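Local coordinates for protein 1,3,6,8-tetrahydroxynaphthalene synthase (Streptomyces coelicolor, PDB 1U0M) that catalyses the iterative condensation of five malonyl-CoA units and the cyclisation of the resulting pentaketide to 1,3,6,8-tetrahydroxynaphthalene, a precursor of melanin, at residues E51-R56 against G281-D286; D107-V112 against S121-L126; Y221-T226 against P248-P253. All blocks are in the same frame, centred on the assembly; numbering follows the deposited sequence.

Contact 1. Residues E51-R56 against G281-D286; sequences ENTGVR and GPRILD
P282 sets CG and CD of its ring against the backbone carbonyl of T53, at the C-terminal end of helix 43-52. P282 CG and P282 CD each come to 3.1 Å from T53 O, so the oxygen is shared about evenly between the two methylenes. Proline has no N-H to offer, and from this side the carbonyl meets CH2 groups. P282 also touches R303 of helix 300-308. In this thiolase-fold enzyme the contact joins the end of helix 43-52, in the N-terminal chalcone synthase region, to the beginning of helix 281-291 in the C-terminal region. Beside the proline, R283 bends back toward the same threonine: CG is tucked between the backbone N and the carbonyl carbon (chi1 64°), and further bends at chi2 (-81°) and chi3 (-65°) bring the guanidinium up to T53 OG1 at a slant, with R283 NH2 3.5 Å from that oxygen. The R283 side chain packs on L191 of helix 187-195 and lies about 11 Å from that of C146, probably the active-site cysteine. G54 leaves the helical conformation with positive phi, and G54 N donates to E51 O at 3.2 Å.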
loop_
_atom_site.group_PDB
_atom_site.type_symbol
_atom_site.label_atom_id
_atom_site.label_comp_id
_atom_site.label_asym_id
_atom_site.label_seq_id
_atom_site.Cartn_x
_atom_site.Cartn_y
_atom_site.Cartn_z
ATOM N N GLU A 51 -8.916 -23.616 21.757
ATOM C CA GLU A 51 -8.605 -25.019 21.573
ATOM C C GLU A 51 -9.256 -25.645 20.347
ATOM O O GLU A 51 -8.625 -26.433 19.649
ATOM C CB GLU A 51 -8.972 -25.815 22.823
ATOM C CG GLU A 51 -8.239 -27.137 22.867
ATOM C CD GLU A 51 -8.229 -27.781 24.232
ATOM O OE1 GLU A 51 -7.354 -28.643 24.454
ATOM O OE2 GLU A 51 -9.083 -27.442 25.078
ATOM N N ASN A 52 -10.510 -25.290 20.080
ATOM C CA ASN A 52 -11.238 -25.829 18.928
ATOM C C ASN A 52 -10.614 -25.428 17.612
ATOM O O ASN A 52 -10.845 -26.058 16.578
ATOM C CB ASN A 52 -12.690 -25.355 18.940
ATOM C CG ASN A 52 -13.541 -26.121 19.924
ATOM O OD1 ASN A 52 -14.690 -25.764 20.157
ATOM N ND2 ASN A 52 -12.983 -27.186 20.506
ATOM N N THR A 53 -9.835 -24.362 17.656
ATOM C CA THR A 53 -9.170 -23.854 16.475
ATOM C C THR A 53 -8.243 -24.894 15.823
ATOM O O THR A 53 -7.997 -24.846 14.614
ATOM C CB THR A 53 -8.402 -22.571 16.855
ATOM O OG1 THR A 53 -9.099 -21.427 16.337
ATOM C CG2 THR A 53 -6.999 -22.613 16.353
ATOM N N GLY A 54 -7.751 -25.843 16.613
ATOM C CA GLY A 54 -6.869 -26.870 16.081
ATOM C C GLY A 54 -5.461 -26.399 15.740
ATOM O O GLY A 54 -4.707 -27.113 15.070
ATOM N N VAL A 55 -5.109 -25.191 16.171
ATOM C CA VAL A 55 -3.772 -24.660 15.919
ATOM C C VAL A 55 -2.849 -25.227 16.994
ATOM O O VAL A 55 -2.858 -24.772 18.135
ATOM C CB VAL A 55 -3.765 -23.107 15.977
ATOM C CG1 VAL A 55 -2.334 -22.582 16.059
ATOM C CG2 VAL A 55 -4.439 -22.552 14.732
ATOM N N ARG A 56 -2.052 -26.220 16.628
ATOM C CA ARG A 56 -1.156 -26.853 17.586
ATOM C C ARG A 56 0.130 -26.069 17.866
ATOM O O ARG A 56 0.611 -26.051 19.002
ATOM C CB ARG A 56 -0.811 -28.264 17.126
ATOM C CG ARG A 56 0.172 -28.330 15.974
ATOM C CD ARG A 56 1.157 -29.472 16.208
ATOM N NE ARG A 56 1.864 -29.317 17.485
ATOM C CZ ARG A 56 2.696 -30.219 18.007
ATOM N NH1 ARG A 56 2.932 -31.360 17.369
ATOM N NH2 ARG A 56 3.298 -29.973 19.167
ATOM N N GLY A 281 -8.591 -19.530 10.757
ATOM C CA GLY A 281 -9.126 -20.615 11.555
ATOM C C GLY A 281 -10.025 -21.520 10.740
ATOM O O GLY A 281 -10.738 -21.048 9.856
ATOM N N PRO A 282 -10.020 -22.832 11.023
ATOM C CA PRO A 282 -10.840 -23.812 10.305
ATOM C C PRO A 282 -12.336 -23.541 10.378
ATOM O O PRO A 282 -13.104 -24.056 9.564
ATOM C CB PRO A 282 -10.458 -25.132 10.971
ATOM C CG PRO A 282 -10.147 -24.715 12.374
ATOM C CD PRO A 282 -9.315 -23.472 12.147
ATOM N N ARG A 283 -12.751 -22.739 11.351
ATOM C CA ARG A 283 -14.165 -22.427 11.490
ATOM C C ARG A 283 -14.636 -21.770 10.201
ATOM O O ARG A 283 -15.514 -22.286 9.510
ATOM C CB ARG A 283 -14.413 -21.490 12.687
ATOM C CG ARG A 283 -13.777 -20.097 12.595
ATOM C CD ARG A 283 -12.299 -20.098 12.970
ATOM N NE ARG A 283 -12.085 -20.447 14.374
ATOM C CZ ARG A 283 -12.579 -19.763 15.403
ATOM N NH1 ARG A 283 -13.321 -18.682 15.195
ATOM N NH2 ARG A 283 -12.334 -20.162 16.645
ATOM N N ILE A 284 -14.022 -20.638 9.876
ATOM C CA ILE A 284 -14.350 -19.883 8.680
ATOM C C ILE A 284 -14.061 -20.698 7.423
ATOM O O ILE A 284 -14.739 -20.553 6.408
ATOM C CB ILE A 284 -13.537 -18.573 8.634
ATOM C CG1 ILE A 284 -13.881 -17.711 9.849
ATOM C CG2 ILE A 284 -13.821 -17.823 7.346
ATOM C CD1 ILE A 284 -13.052 -16.450 9.959
ATOM N N LEU A 285 -13.058 -21.563 7.500
ATOM C CA LEU A 285 -12.689 -22.387 6.358
ATOM C C LEU A 285 -13.728 -23.471 6.100
ATOM O O LEU A 285 -13.950 -23.866 4.957
ATOM C CB LEU A 285 -11.321 -23.027 6.589
ATOM C CG LEU A 285 -10.624 -23.604 5.354
ATOM C CD1 LEU A 285 -10.313 -22.483 4.378
ATOM C CD2 LEU A 285 -9.344 -24.307 5.770
ATOM N N ASP A 286 -14.364 -23.949 7.166
ATOM C CA ASP A 286 -15.379 -24.991 7.044
ATOM C C ASP A 286 -16.723 -24.477 6.555
ATOM O O ASP A 286 -17.536 -25.243 6.034
ATOM C CB ASP A 286 -15.563 -25.721 8.372
ATOM C CG ASP A 286 -14.559 -26.835 8.558
ATOM O OD1 ASP A 286 -14.416 -27.655 7.629
ATOM O OD2 ASP A 286 -13.916 -26.897 9.627
#

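Contact 2. Residues D107-V112 against S121-L126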
loop_
_atom_site.group_PDB
_atom_site.type_symbol
_atom_site.label_atom_id
_atom_site.label_comp_id
_atom_site.label_asym_id
_atom_site.label_seq_id
_atom_site.Cartn_x
_atom_site.Cartn_y
_atom_site.Cartn_z
ATOM N N ASP A 107 10.730 -7.306 -12.642
ATOM C CA ASP A 107 10.409 -5.939 -13.034
ATOM C C ASP A 107 9.627 -5.201 -11.954
ATOM O O ASP A 107 9.624 -3.975 -11.916
ATOM C CB ASP A 107 9.589 -5.925 -14.331
ATOM C CG ASP A 107 10.283 -6.643 -15.478
ATOM O OD1 ASP A 107 10.148 -7.882 -15.576
ATOM O OD2 ASP A 107 10.967 -5.968 -16.284
ATOM N N VAL A 108 8.965 -5.946 -11.077
ATOM C CA VAL A 108 8.167 -5.332 -10.029
ATOM C C VAL A 108 8.150 -6.144 -8.743
ATOM O O VAL A 108 7.945 -7.359 -8.768
ATOM C CB VAL A 108 6.707 -5.151 -10.498
ATOM C CG1 VAL A 108 6.120 -6.500 -10.865
ATOM C CG2 VAL A 108 5.870 -4.503 -9.402
ATOM N N ILE A 109 8.383 -5.470 -7.621
ATOM C CA ILE A 109 8.335 -6.123 -6.320
ATOM C C ILE A 109 6.999 -5.758 -5.684
ATOM O O ILE A 109 6.551 -4.615 -5.765
ATOM C CB ILE A 109 9.453 -5.654 -5.376
ATOM C CG1 ILE A 109 10.815 -6.089 -5.915
ATOM C CG2 ILE A 109 9.220 -6.236 -3.990
ATOM C CD1 ILE A 109 11.970 -5.828 -4.964
ATOM N N ILE A 110 6.362 -6.741 -5.065
ATOM C CA ILE A 110 5.084 -6.528 -4.416
ATOM C C ILE A 110 5.248 -6.975 -2.973
ATOM O O ILE A 110 5.192 -8.166 -2.664
ATOM C CB ILE A 110 3.992 -7.339 -5.115
ATOM C CG1 ILE A 110 4.062 -7.078 -6.623
ATOM C CG2 ILE A 110 2.626 -6.928 -4.595
ATOM C CD1 ILE A 110 3.089 -7.906 -7.448
ATOM N N TYR A 111 5.461 -6.001 -2.093
ATOM C CA TYR A 111 5.679 -6.274 -0.678
ATOM C C TYR A 111 4.427 -6.057 0.164
ATOM O O TYR A 111 3.931 -4.932 0.264
ATOM C CB TYR A 111 6.806 -5.375 -0.166
ATOM C CG TYR A 111 7.320 -5.726 1.222
ATOM C CD1 TYR A 111 8.391 -6.606 1.390
ATOM C CD2 TYR A 111 6.740 -5.168 2.364
ATOM C CE1 TYR A 111 8.874 -6.915 2.658
ATOM C CE2 TYR A 111 7.216 -5.473 3.630
ATOM C CZ TYR A 111 8.283 -6.342 3.772
ATOM O OH TYR A 111 8.768 -6.617 5.028
ATOM N N VAL A 112 3.915 -7.126 0.774
ATOM C CA VAL A 112 2.727 -6.996 1.617
ATOM C C VAL A 112 2.967 -7.334 3.088
ATOM O O VAL A 112 3.558 -8.356 3.435
ATOM C CB VAL A 112 1.561 -7.846 1.091
ATOM C CG1 VAL A 112 1.222 -7.404 -0.314
ATOM C CG2 VAL A 112 1.920 -9.318 1.125
ATOM N N SER A 121 9.001 1.454 2.408
ATOM C CA SER A 121 8.796 0.074 2.811
ATOM C C SER A 121 10.131 -0.617 2.572
ATOM O O SER A 121 11.091 0.021 2.120
ATOM C CB SER A 121 7.709 -0.577 1.976
ATOM O OG SER A 121 8.110 -0.670 0.630
ATOM N N LEU A 122 10.195 -1.910 2.881
ATOM C CA LEU A 122 11.423 -2.685 2.720
ATOM C C LEU A 122 11.913 -2.775 1.271
ATOM O O LEU A 122 13.094 -2.990 1.036
ATOM C CB LEU A 122 11.234 -4.111 3.263
ATOM C CG LEU A 122 12.083 -4.591 4.448
ATOM C CD1 LEU A 122 12.264 -6.098 4.316
ATOM C CD2 LEU A 122 13.447 -3.924 4.477
ATOM N N THR A 123 11.010 -2.621 0.308
ATOM C CA THR A 123 11.381 -2.708 -1.100
ATOM C C THR A 123 12.633 -1.911 -1.464
ATOM O O THR A 123 13.512 -2.417 -2.157
ATOM C CB THR A 123 10.252 -2.225 -2.010
ATOM O OG1 THR A 123 9.890 -0.890 -1.636
ATOM C CG2 THR A 123 9.045 -3.162 -1.921
ATOM N N ALA A 124 12.707 -0.664 -1.009
ATOM C CA ALA A 124 13.859 0.181 -1.294
ATOM C C ALA A 124 15.151 -0.450 -0.787
ATOM O O ALA A 124 16.139 -0.534 -1.520
ATOM C CB ALA A 124 13.673 1.538 -0.658
ATOM N N TRP A 125 15.139 -0.885 0.470
ATOM C CA TRP A 125 16.308 -1.502 1.095
ATOM C C TRP A 125 16.630 -2.832 0.414
ATOM O O TRP A 125 17.785 -3.229 0.339
ATOM C CB TRP A 125 16.045 -1.724 2.584
ATOM C CG TRP A 125 17.193 -2.315 3.353
ATOM C CD1 TRP A 125 18.254 -1.645 3.899
ATOM C CD2 TRP A 125 17.371 -3.696 3.698
ATOM N NE1 TRP A 125 19.079 -2.525 4.564
ATOM C CE2 TRP A 125 18.558 -3.791 4.452
ATOM C CE3 TRP A 125 16.641 -4.863 3.439
ATOM C CZ2 TRP A 125 19.029 -5.005 4.955
ATOM C CZ3 TRP A 125 17.109 -6.073 3.939
ATOM C CH2 TRP A 125 18.293 -6.134 4.685
ATOM N N LEU A 126 15.604 -3.505 -0.091
ATOM C CA LEU A 126 15.782 -4.777 -0.778
ATOM C C LEU A 126 16.461 -4.594 -2.130
ATOM O O LEU A 126 17.326 -5.377 -2.503
ATOM C CB LEU A 126 14.434 -5.473 -0.975
ATOM C CG LEU A 126 13.821 -6.213 0.214
ATOM C CD1 LEU A 126 12.413 -6.700 -0.151
ATOM C CD2 LEU A 126 14.715 -7.386 0.588
#
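T123 pushes its methyl between two side chains of strand 108-112, and this is the tight part of the contact. The contact lies within a beta-alpha-beta unit, where helix 122-129 leads from strand 108-112 to its parallel neighbour 137-141. T123 CG2 is 3.7 Å from I109 CG2 and 3.6 Å from Y111 CB, the I109 and T123 side chains running past each other in opposite directions. Next to this wedge, L122 lies across the Y111 ring: L122 CB stands over one face in a CH-pi contact, 4.0 Å from the centroid and offset toward the rim, while L122 CD1 reaches Y111 OH at 3.6 Å, the hydroxyl making a weak hydrogen bond to Y80 OH. Y111 CG is anti to the backbone N (chi1 -169°), which swings the ring toward the first turn of the helix. Packing slackens one turn on, where L126 CD1 comes no nearer to Y111 CD1 than 4.3 Å; L126 also rests on I92 of helix 73-99. The partly exposed W125 takes K85 as a cation-pi partner and packs on E227 of the second subunit. The polar branch of T123 is engaged within the unit itself: OG1 hydrogen-bonds to Q138 OE1 on strand 137-141.

Contact 3. Residues Y221-T226 against P248-P253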
loop_
_atom_site.group_PDB
_atom_site.type_symbol
_atom_site.label_atom_id
_atom_site.label_comp_id
_atom_site.label_asym_id
_atom_site.label_seq_id
_atom_site.Cartn_x
_atom_site.Cartn_y
_atom_site.Cartn_z
ATOM N N TYR A 221 -13.938 -8.847 -4.857
ATOM C CA TYR A 221 -15.317 -8.776 -4.416
ATOM C C TYR A 221 -15.353 -8.241 -2.996
ATOM O O TYR A 221 -14.695 -8.774 -2.108
ATOM C CB TYR A 221 -15.985 -10.156 -4.491
ATOM C CG TYR A 221 -17.390 -10.149 -3.943
ATOM C CD1 TYR A 221 -17.626 -10.373 -2.587
ATOM C CD2 TYR A 221 -18.477 -9.826 -4.759
ATOM C CE1 TYR A 221 -18.911 -10.268 -2.050
ATOM C CE2 TYR A 221 -19.767 -9.715 -4.237
ATOM C CZ TYR A 221 -19.976 -9.934 -2.877
ATOM O OH TYR A 221 -21.238 -9.791 -2.336
ATOM N N LEU A 222 -16.126 -7.181 -2.792
ATOM C CA LEU A 222 -16.253 -6.557 -1.481
ATOM C C LEU A 222 -17.623 -6.835 -0.881
ATOM O O LEU A 222 -18.642 -6.448 -1.441
ATOM C CB LEU A 222 -16.043 -5.045 -1.603
ATOM C CG LEU A 222 -15.836 -4.181 -0.352
ATOM C CD1 LEU A 222 -17.101 -4.130 0.500
ATOM C CD2 LEU A 222 -14.659 -4.740 0.443
ATOM N N ILE A 223 -17.648 -7.505 0.264
ATOM C CA ILE A 223 -18.905 -7.800 0.929
ATOM C C ILE A 223 -19.477 -6.497 1.472
ATOM O O ILE A 223 -18.922 -5.900 2.394
ATOM C CB ILE A 223 -18.710 -8.780 2.098
ATOM C CG1 ILE A 223 -18.252 -10.138 1.564
ATOM C CG2 ILE A 223 -20.010 -8.903 2.889
ATOM C CD1 ILE A 223 -18.096 -11.202 2.635
ATOM N N PRO A 224 -20.601 -6.039 0.906
ATOM C CA PRO A 224 -21.249 -4.797 1.332
ATOM C C PRO A 224 -21.399 -4.648 2.839
ATOM O O PRO A 224 -21.680 -5.611 3.553
ATOM C CB PRO A 224 -22.596 -4.851 0.623
ATOM C CG PRO A 224 -22.248 -5.553 -0.663
ATOM C CD PRO A 224 -21.361 -6.682 -0.182
ATOM N N LYS A 225 -21.212 -3.417 3.302
ATOM C CA LYS A 225 -21.311 -3.063 4.710
ATOM C C LYS A 225 -20.658 -4.012 5.709
ATOM O O LYS A 225 -21.311 -4.539 6.602
ATOM C CB LYS A 225 -22.777 -2.826 5.093
ATOM C CG LYS A 225 -23.237 -1.401 4.809
ATOM C CD LYS A 225 -22.303 -0.394 5.496
ATOM C CE LYS A 225 -22.562 1.039 5.045
ATOM N NZ LYS A 225 -21.455 1.965 5.467
ATOM N N THR A 226 -19.355 -4.213 5.555
ATOM C CA THR A 226 -18.585 -5.061 6.458
ATOM C C THR A 226 -17.209 -4.412 6.651
ATOM O O THR A 226 -16.254 -5.058 7.095
ATOM C CB THR A 226 -18.417 -6.484 5.884
ATOM O OG1 THR A 226 -17.967 -6.405 4.530
ATOM C CG2 THR A 226 -19.739 -7.237 5.921
ATOM N N PRO A 248 -17.314 -15.327 10.424
ATOM C CA PRO A 248 -17.509 -16.640 9.792
ATOM C C PRO A 248 -18.810 -16.741 8.980
ATOM O O PRO A 248 -18.806 -17.199 7.834
ATOM C CB PRO A 248 -17.479 -17.598 10.981
ATOM C CG PRO A 248 -18.076 -16.770 12.076
ATOM C CD PRO A 248 -17.383 -15.437 11.891
ATOM N N ALA A 249 -19.914 -16.300 9.576
ATOM C CA ALA A 249 -21.215 -16.333 8.916
ATOM C C ALA A 249 -21.199 -15.654 7.544
ATOM O O ALA A 249 -22.052 -15.934 6.697
ATOM C CB ALA A 249 -22.269 -15.674 9.809
ATOM N N THR A 250 -20.233 -14.764 7.327
ATOM C CA THR A 250 -20.124 -14.044 6.056
ATOM C C THR A 250 -19.760 -14.987 4.906
ATOM O O THR A 250 -19.735 -14.588 3.738
ATOM C CB THR A 250 -19.060 -12.918 6.132
ATOM O OG1 THR A 250 -17.753 -13.495 6.236
ATOM C CG2 THR A 250 -19.315 -12.024 7.344
ATOM N N MET A 251 -19.484 -16.241 5.248
ATOM C CA MET A 251 -19.131 -17.243 4.252
ATOM C C MET A 251 -20.301 -17.474 3.292
ATOM O O MET A 251 -20.105 -17.772 2.112
ATOM C CB MET A 251 -18.764 -18.554 4.941
ATOM C CG MET A 251 -17.523 -19.223 4.379
ATOM S SD MET A 251 -16.025 -18.269 4.705
ATOM C CE MET A 251 -15.774 -17.455 3.145
ATOM N N GLU A 252 -21.519 -17.327 3.807
ATOM C CA GLU A 252 -22.715 -17.516 2.996
ATOM C C GLU A 252 -22.754 -16.505 1.851
ATOM O O GLU A 252 -22.867 -16.884 0.685
ATOM C CB GLU A 252 -23.976 -17.393 3.871
ATOM C CG GLU A 252 -25.291 -17.624 3.132
ATOM C CD GLU A 252 -26.498 -17.672 4.065
ATOM O OE1 GLU A 252 -26.551 -18.575 4.929
ATOM O OE2 GLU A 252 -27.399 -16.811 3.935
ATOM N N PRO A 253 -22.648 -15.204 2.161
ATOM C CA PRO A 253 -22.679 -14.184 1.107
ATOM C C PRO A 253 -21.485 -14.217 0.155
ATOM O O PRO A 253 -21.568 -13.719 -0.964
ATOM C CB PRO A 253 -22.738 -12.878 1.897
ATOM C CG PRO A 253 -23.432 -13.277 3.163
ATOM C CD PRO A 253 -22.739 -14.570 3.487
#
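The Y221 ring meets P253 obliquely, with Y221 OH 4.2 Å from P253 O, a loose approach; the same tyrosine packs on M349 of strand 346-355 and on S134 of the second subunit. The pyrrolidine of P253 stays well back from I223, P253 CB lying 4.9 Å from I223 CG2. Here the end of strand 212-222, in the large mixed sheet of the thiolase fold, packs against the start of helix 251-263. The closer part of the contact belongs to I223. Its CG1 branch lies beside the backbone N (chi1 -65°) and runs extended toward the helix, bringing I223 CD1 to 3.9 Å from T250 O and to 4.0 Å from T250 CB, the two side chains crossing at about a right angle. I345 touches both I223 and T250 and so bridges the pair from a neighbouring loop. Just past the strand, K225 NZ forms a salt bridge with E129 of the second subunit. T250 keeps its hydroxyl for its own side, hydrogen-bonding through OG1 to V247 O, and the turn around it is closed by M251 N donating to P248 O at 2.8 Å.

Overall arrangement
From the N terminus, the chain opens contact 1 at 51-56 and leaves it open for more than 220 residues, until 281-286 returns to close it. Contacts 2 and 3 are both nested inside that loop and follow one another in series. Contact 2 shuts a short loop of eight residues within the N-terminal region, while contact 3 spans 21 residues that hold the hairpin 230-235/238-243. Contacts 2 and 3 reach the same mixed sheet and both border the second subunit, yet their centres are 31 Å apart. Contact 1 ties the two family regions together and touches contact 3 where I284 meets P248 and M251; its centre is 32 Å from that of contact 2.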